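Glutathione transferase gst1-6 (Anopheles dirus, PDB 1V2A) probably catalyses the conjugation of glutathione to electrophilic substrates, releasing halide from halogenated ones, as a homodimeric enzyme of detoxification. Local coordinates at residues Lys30-Val33 against Val37-Asp40; Pro10-Ala15 against Thr50-Val55. All blocks are in the same frame, centred on the assembly; numbering follows the deposited sequence.

Contact 1 (Lys30-Val33 against Val37-Asp40). With GTS (glutathione sulfonic acid), chain F.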
loop_
_atom_site.group_PDB
_atom_site.type_symbol
_atom_site.label_atom_id
_atom_site.label_comp_id
_atom_site.label_asym_id
_atom_site.label_seq_id
_atom_site.Cartn_x
_atom_site.Cartn_y
_atom_site.Cartn_z
ATOM N N LYS B 30 -5.793 -23.514 5.357
ATOM C CA LYS B 30 -4.717 -23.167 6.270
ATOM C C LYS B 30 -3.396 -23.399 5.568
ATOM O O LYS B 30 -3.136 -24.473 5.035
ATOM C CB LYS B 30 -4.810 -23.981 7.565
ATOM C CG LYS B 30 -5.888 -23.456 8.505
ATOM C CD LYS B 30 -5.939 -24.181 9.850
ATOM C CE LYS B 30 -7.073 -23.601 10.696
ATOM N NZ LYS B 30 -7.245 -24.243 12.034
ATOM N N THR B 31 -2.570 -22.362 5.563
ATOM C CA THR B 31 -1.290 -22.408 4.888
ATOM C C THR B 31 -0.137 -21.970 5.776
ATOM O O THR B 31 -0.209 -20.936 6.435
ATOM C CB THR B 31 -1.308 -21.480 3.661
ATOM O OG1 THR B 31 -2.427 -21.809 2.828
ATOM C CG2 THR B 31 -0.013 -21.606 2.874
ATOM N N ASN B 32 0.925 -22.765 5.786
ATOM C CA ASN B 32 2.117 -22.434 6.550
ATOM C C ASN B 32 3.105 -21.980 5.490
ATOM O O ASN B 32 3.827 -22.796 4.921
ATOM C CB ASN B 32 2.660 -23.665 7.281
ATOM C CG ASN B 32 3.997 -23.401 7.946
ATOM O OD1 ASN B 32 4.947 -22.979 7.297
ATOM N ND2 ASN B 32 4.075 -23.648 9.248
ATOM N N VAL B 33 3.121 -20.678 5.218
ATOM C CA VAL B 33 4.000 -20.115 4.200
ATOM C C VAL B 33 5.476 -20.339 4.460
ATOM O O VAL B 33 6.317 -19.982 3.636
ATOM C CB VAL B 33 3.756 -18.599 4.016
ATOM C CG1 VAL B 33 2.429 -18.375 3.335
ATOM C CG2 VAL B 33 3.788 -17.892 5.365
ATOM N N VAL B 37 7.371 -27.094 1.107
ATOM C CA VAL B 37 6.439 -27.826 0.263
ATOM C C VAL B 37 5.191 -26.999 -0.024
ATOM O O VAL B 37 4.696 -26.984 -1.151
ATOM C CB VAL B 37 6.043 -29.167 0.917
ATOM C CG1 VAL B 37 4.965 -29.859 0.096
ATOM C CG2 VAL B 37 7.272 -30.062 1.021
ATOM N N GLU B 38 4.686 -26.313 0.997
ATOM C CA GLU B 38 3.510 -25.462 0.834
ATOM C C GLU B 38 3.913 -24.200 0.081
ATOM O O GLU B 38 3.174 -23.699 -0.768
ATOM C CB GLU B 38 2.944 -25.077 2.197
ATOM C CG GLU B 38 2.074 -26.139 2.837
ATOM C CD GLU B 38 1.742 -25.796 4.267
ATOM O OE1 GLU B 38 0.758 -26.333 4.804
ATOM O OE2 GLU B 38 2.483 -24.986 4.857
ATOM N N ARG B 39 5.099 -23.699 0.407
ATOM C CA ARG B 39 5.640 -22.500 -0.211
ATOM C C ARG B 39 5.672 -22.692 -1.728
ATOM O O ARG B 39 5.101 -21.898 -2.476
ATOM C CB ARG B 39 7.045 -22.247 0.340
ATOM C CG ARG B 39 7.338 -20.811 0.779
ATOM C CD ARG B 39 8.131 -20.050 -0.275
ATOM N NE ARG B 39 9.095 -20.920 -0.949
ATOM C CZ ARG B 39 10.046 -21.622 -0.333
ATOM N NH1 ARG B 39 10.178 -21.556 0.985
ATOM N NH2 ARG B 39 10.846 -22.413 -1.036
ATOM N N ASP B 40 6.328 -23.754 -2.180
ATOM C CA ASP B 40 6.415 -24.039 -3.606
ATOM C C ASP B 40 5.029 -24.149 -4.235
ATOM O O ASP B 40 4.784 -23.631 -5.329
ATOM C CB ASP B 40 7.184 -25.335 -3.831
ATOM C CG ASP B 40 8.581 -25.282 -3.257
ATOM O OD1 ASP B 40 9.302 -26.300 -3.346
ATOM O OD2 ASP B 40 8.959 -24.219 -2.719
HETATM N N1 GTS F . 0.905 -7.012 1.979
HETATM C CA1 GTS F . 0.575 -8.403 2.113
HETATM C C1 GTS F . -0.925 -8.444 2.270
HETATM O O11 GTS F . -1.503 -9.417 1.825
HETATM O O12 GTS F . -1.515 -7.499 2.813
HETATM C CB1 GTS F . 1.318 -8.944 3.312
HETATM C CG1 GTS F . 1.072 -10.441 3.585
HETATM C CD1 GTS F . 2.302 -11.121 4.164
HETATM O OE1 GTS F . 3.364 -10.509 4.362
HETATM N N2 GTS F . 2.117 -12.410 4.440
HETATM C CA2 GTS F . 3.195 -13.221 5.020
HETATM C C2 GTS F . 3.637 -14.248 4.033
HETATM O O2 GTS F . 2.809 -14.859 3.347
HETATM C CB2 GTS F . 2.800 -14.003 6.269
HETATM S SG2 GTS F . 2.263 -13.079 7.746
HETATM O O1S GTS F . 1.114 -12.266 7.511
HETATM O O2S GTS F . 1.957 -14.059 8.725
HETATM O O3S GTS F . 3.320 -12.232 8.220
HETATM N N3 GTS F . 4.949 -14.432 3.984
HETATM C CA3 GTS F . 5.518 -15.398 3.089
HETATM C C3 GTS F . 6.628 -14.815 2.293
HETATM O O31 GTS F . 7.184 -15.578 1.517
HETATM O O32 GTS F . 6.922 -13.622 2.472
HETATM O O HOH W 1 -1.131 -25.715 6.669
#

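Contact 2 (Pro10-Ala15 against Thr50-Val55). With GTS (glutathione sulfonic acid), chain F.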
loop_
_atom_site.group_PDB
_atom_site.type_symbol
_atom_site.label_atom_id
_atom_site.label_comp_id
_atom_site.label_asym_id
_atom_site.label_seq_id
_atom_site.Cartn_x
_atom_site.Cartn_y
_atom_site.Cartn_z
ATOM N N PRO B 10 -2.210 -11.243 10.580
ATOM C CA PRO B 10 -3.123 -10.098 10.630
ATOM C C PRO B 10 -3.656 -9.711 9.236
ATOM O O PRO B 10 -4.829 -9.393 9.079
ATOM C CB PRO B 10 -2.268 -9.004 11.275
ATOM C CG PRO B 10 -1.358 -9.788 12.183
ATOM C CD PRO B 10 -0.948 -10.932 11.276
ATOM N N PRO B 11 -2.795 -9.721 8.209
ATOM C CA PRO B 11 -3.297 -9.366 6.879
ATOM C C PRO B 11 -4.452 -10.282 6.444
ATOM O O PRO B 11 -5.443 -9.812 5.893
ATOM C CB PRO B 11 -2.060 -9.533 5.991
ATOM C CG PRO B 11 -0.945 -9.173 6.920
ATOM C CD PRO B 11 -1.331 -9.876 8.194
ATOM N N CYS B 12 -4.323 -11.583 6.699
ATOM C CA CYS B 12 -5.359 -12.556 6.329
ATOM C C CYS B 12 -6.728 -12.380 6.995
ATOM O O CYS B 12 -7.724 -12.868 6.482
ATOM C CB CYS B 12 -4.891 -13.980 6.629
ATOM S SG CYS B 12 -3.472 -14.546 5.712
ATOM N N GLN B 13 -6.792 -11.692 8.127
ATOM C CA GLN B 13 -8.072 -11.550 8.821
ATOM C C GLN B 13 -9.050 -10.596 8.158
ATOM O O GLN B 13 -10.249 -10.637 8.449
ATOM C CB GLN B 13 -7.847 -11.117 10.278
ATOM C CG GLN B 13 -6.694 -11.835 10.958
ATOM C CD GLN B 13 -6.498 -11.402 12.398
ATOM O OE1 GLN B 13 -6.825 -10.277 12.771
ATOM N NE2 GLN B 13 -5.945 -12.296 13.216
ATOM N N SER B 14 -8.550 -9.733 7.278
ATOM C CA SER B 14 -9.405 -8.768 6.591
ATOM C C SER B 14 -10.456 -9.457 5.720
ATOM O O SER B 14 -11.649 -9.188 5.852
ATOM C CB SER B 14 -8.557 -7.830 5.722
ATOM O OG SER B 14 -7.616 -7.124 6.507
ATOM N N ALA B 15 -10.002 -10.336 4.831
ATOM C CA ALA B 15 -10.891 -11.064 3.926
ATOM C C ALA B 15 -11.857 -11.984 4.683
ATOM O O ALA B 15 -12.981 -12.224 4.238
ATOM C CB ALA B 15 -10.067 -11.868 2.925
ATOM N N THR B 50 2.691 -15.364 -0.842
ATOM C CA THR B 50 2.398 -14.723 0.426
ATOM C C THR B 50 0.919 -14.913 0.686
ATOM O O THR B 50 0.138 -15.031 -0.250
ATOM C CB THR B 50 2.656 -13.216 0.380
ATOM O OG1 THR B 50 1.659 -12.591 -0.440
ATOM C CG2 THR B 50 4.034 -12.929 -0.190
ATOM N N ILE B 51 0.535 -14.977 1.956
ATOM C CA ILE B 51 -0.869 -15.111 2.304
ATOM C C ILE B 51 -1.257 -13.770 2.905
ATOM O O ILE B 51 -0.435 -13.101 3.535
ATOM C CB ILE B 51 -1.111 -16.250 3.323
ATOM C CG1 ILE B 51 -0.163 -16.114 4.513
ATOM C CG2 ILE B 51 -0.918 -17.587 2.649
ATOM C CD1 ILE B 51 -0.264 -17.264 5.518
ATOM N N PRO B 52 -2.514 -13.355 2.732
ATOM C CA PRO B 52 -3.587 -14.054 2.030
ATOM C C PRO B 52 -3.464 -14.112 0.514
ATOM O O PRO B 52 -2.915 -13.213 -0.111
ATOM C CB PRO B 52 -4.822 -13.286 2.469
ATOM C CG PRO B 52 -4.301 -11.891 2.554
ATOM C CD PRO B 52 -2.987 -12.061 3.256
ATOM N N THR B 53 -3.996 -15.187 -0.059
ATOM C CA THR B 53 -4.020 -15.405 -1.503
ATOM C C THR B 53 -5.384 -15.999 -1.815
ATOM O O THR B 53 -5.720 -17.068 -1.310
ATOM C CB THR B 53 -2.953 -16.409 -1.965
ATOM O OG1 THR B 53 -1.656 -15.825 -1.832
ATOM C CG2 THR B 53 -3.168 -16.778 -3.422
ATOM N N LEU B 54 -6.162 -15.304 -2.638
ATOM C CA LEU B 54 -7.497 -15.755 -3.016
ATOM C C LEU B 54 -7.470 -16.363 -4.420
ATOM O O LEU B 54 -6.584 -16.049 -5.209
ATOM C CB LEU B 54 -8.464 -14.566 -2.990
ATOM C CG LEU B 54 -9.932 -14.783 -3.379
ATOM C CD1 LEU B 54 -10.607 -15.657 -2.338
ATOM C CD2 LEU B 54 -10.655 -13.439 -3.482
ATOM N N VAL B 55 -8.422 -17.246 -4.719
ATOM C CA VAL B 55 -8.515 -17.870 -6.040
ATOM C C VAL B 55 -9.991 -18.078 -6.399
ATOM O O VAL B 55 -10.570 -19.117 -6.108
ATOM C CB VAL B 55 -7.770 -19.238 -6.087
ATOM C CG1 VAL B 55 -7.761 -19.777 -7.516
ATOM C CG2 VAL B 55 -6.331 -19.073 -5.593
HETATM N N1 GTS F . 0.905 -7.012 1.979
HETATM C CA1 GTS F . 0.575 -8.403 2.113
HETATM C C1 GTS F . -0.925 -8.444 2.270
HETATM O O11 GTS F . -1.503 -9.417 1.825
HETATM O O12 GTS F . -1.515 -7.499 2.813
HETATM C CB1 GTS F . 1.318 -8.944 3.312
HETATM C CG1 GTS F . 1.072 -10.441 3.585
HETATM C CD1 GTS F . 2.302 -11.121 4.164
HETATM O OE1 GTS F . 3.364 -10.509 4.362
HETATM N N2 GTS F . 2.117 -12.410 4.440
HETATM C CA2 GTS F . 3.195 -13.221 5.020
HETATM C C2 GTS F . 3.637 -14.248 4.033
HETATM O O2 GTS F . 2.809 -14.859 3.347
HETATM C CB2 GTS F . 2.800 -14.003 6.269
HETATM S SG2 GTS F . 2.263 -13.079 7.746
HETATM O O1S GTS F . 1.114 -12.266 7.511
HETATM O O2S GTS F . 1.957 -14.059 8.725
HETATM O O3S GTS F . 3.320 -12.232 8.220
HETATM N N3 GTS F . 4.949 -14.432 3.984
HETATM C CA3 GTS F . 5.518 -15.398 3.089
HETATM C C3 GTS F . 6.628 -14.815 2.293
HETATM O O31 GTS F . 7.184 -15.578 1.517
HETATM O O32 GTS F . 6.922 -13.622 2.472
#

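Contact 1 (Lys30-Val33 against Val37-Asp40)
Glu38 and Arg39, on the first turn of helix 36-45, meet Asn32 and Val33 in a small, largely polar surface contact that folds the loop after strand 27-30 against the helix it leads into. The two segments bury 197 Å² between them, and the nearest pair of CA atoms, those of Val33 and Arg39, is 5.3 Å apart. Glu38 supplies most of the side-chain interaction. Its CB points toward the loop, and with CG anti to its carbonyl carbon (chi1 -81°) and the chain extended beyond, the carboxylate is laid beside the Asn32 backbone. OE2 receives a weak hydrogen bond from Asn32 N, 2.9 Å long but bent to 129° at the hydrogen, and the position of OE2 itself is somewhat uncertain. The other oxygen is engaged through water: one molecule donates to Glu38 OE1 at 2.7 Å and to Lys30 O at 2.9 Å, tying the helix to the end of the strand. The Asn32 and Glu38 side chains cross at about a right angle, though the amide and carboxylate planes are only 36° apart. The amide finds its main partner elsewhere, Asn32 OD1 accepting from the backbone N of Asp35, whose own OD1 accepts from Glu38 N. Beyond this polar patch, Val33 O lies 3.1 Å from Arg39 CG, a close approach to the aliphatic part of the arginine. The Arg39 chain then bends at chi2 and chi3, and its NH2 forms a salt bridge with Asp40 OD2 at 3.1 Å. Val33 turns its CB away from the helix, bringing CG1 within 3.5 Å of glutathione sulfonic acid O2. The contact lies at the loop joining strand 27-30 to helix 36-45 in the thioredoxin-like N-terminal domain of glutathione transferases, where Val33 borders the glutathione site.

Contact 2 (Pro10-Ala15 against Thr50-Val55)
Ile51 N donates to carbonyl O2 of glutathione sulfonic acid at 2.7 Å, with 156° at the hydrogen, while across the contact the Ile51 side chain meets Cys12. The same residue is used twice: ligand N2 donates to Ile51 O at 2.8 Å and 160°, a reciprocal pair that holds the cysteinyl backbone of the ligand as a neighbouring antiparallel strand would. The peptide bond between Ile51 and Pro52 is cis, the signature of the thioredoxin-like fold, in which a cis-proline just before a central strand, here 53-56, faces the turn that starts the first helix, here 13-22. That turn is a type I beta turn from Pro10 to Gln13. From it Cys12 directs SG at the cis-proline, anti to its own carbonyl carbon (chi1 -63°), and the sulfur sits 3.3 Å from Pro52 N, with ring atom CD also in contact and Ile51 CB 3.8 Å from SG. Pro11 comes to the proline from the ligand side, its CB 3.8 Å from Pro52 CD. The two prolines also line the pocket: Pro52 CD lies 3.4 Å from O11 of the ligand's gamma-glutamyl carboxylate, and Pro11 CD is 3.5 Å from sulfonate oxygen O1S. All four residues that touch are buried; Tyr3 lies against Pro52 and Tyr5 against Cys12, and Ile67 of helix 64-75 also touches Pro52.

Contacts 1 and 2 belong to the same thioredoxin-like domain, and their centres lie 13 Å apart. Ile51 joins them: its CG2 packs on Val33 CG1 at 3.5 Å, and its CD1 approaches Thr31 O at 3.8 Å, so the loop of contact 1 lies against the residue preceding the cis-proline of contact 2. Along the chain, the segments of contact 1 fall between those of contact 2, and helix 36-45 leads on to strand 53-56. Both contacts reach the ligand, contact 1 through the apolar side chain of Val33 and contact 2 through backbone hydrogen bonds and proline rings. Ser9, Glu63 and Ser64 add further polar bonds to the ligand.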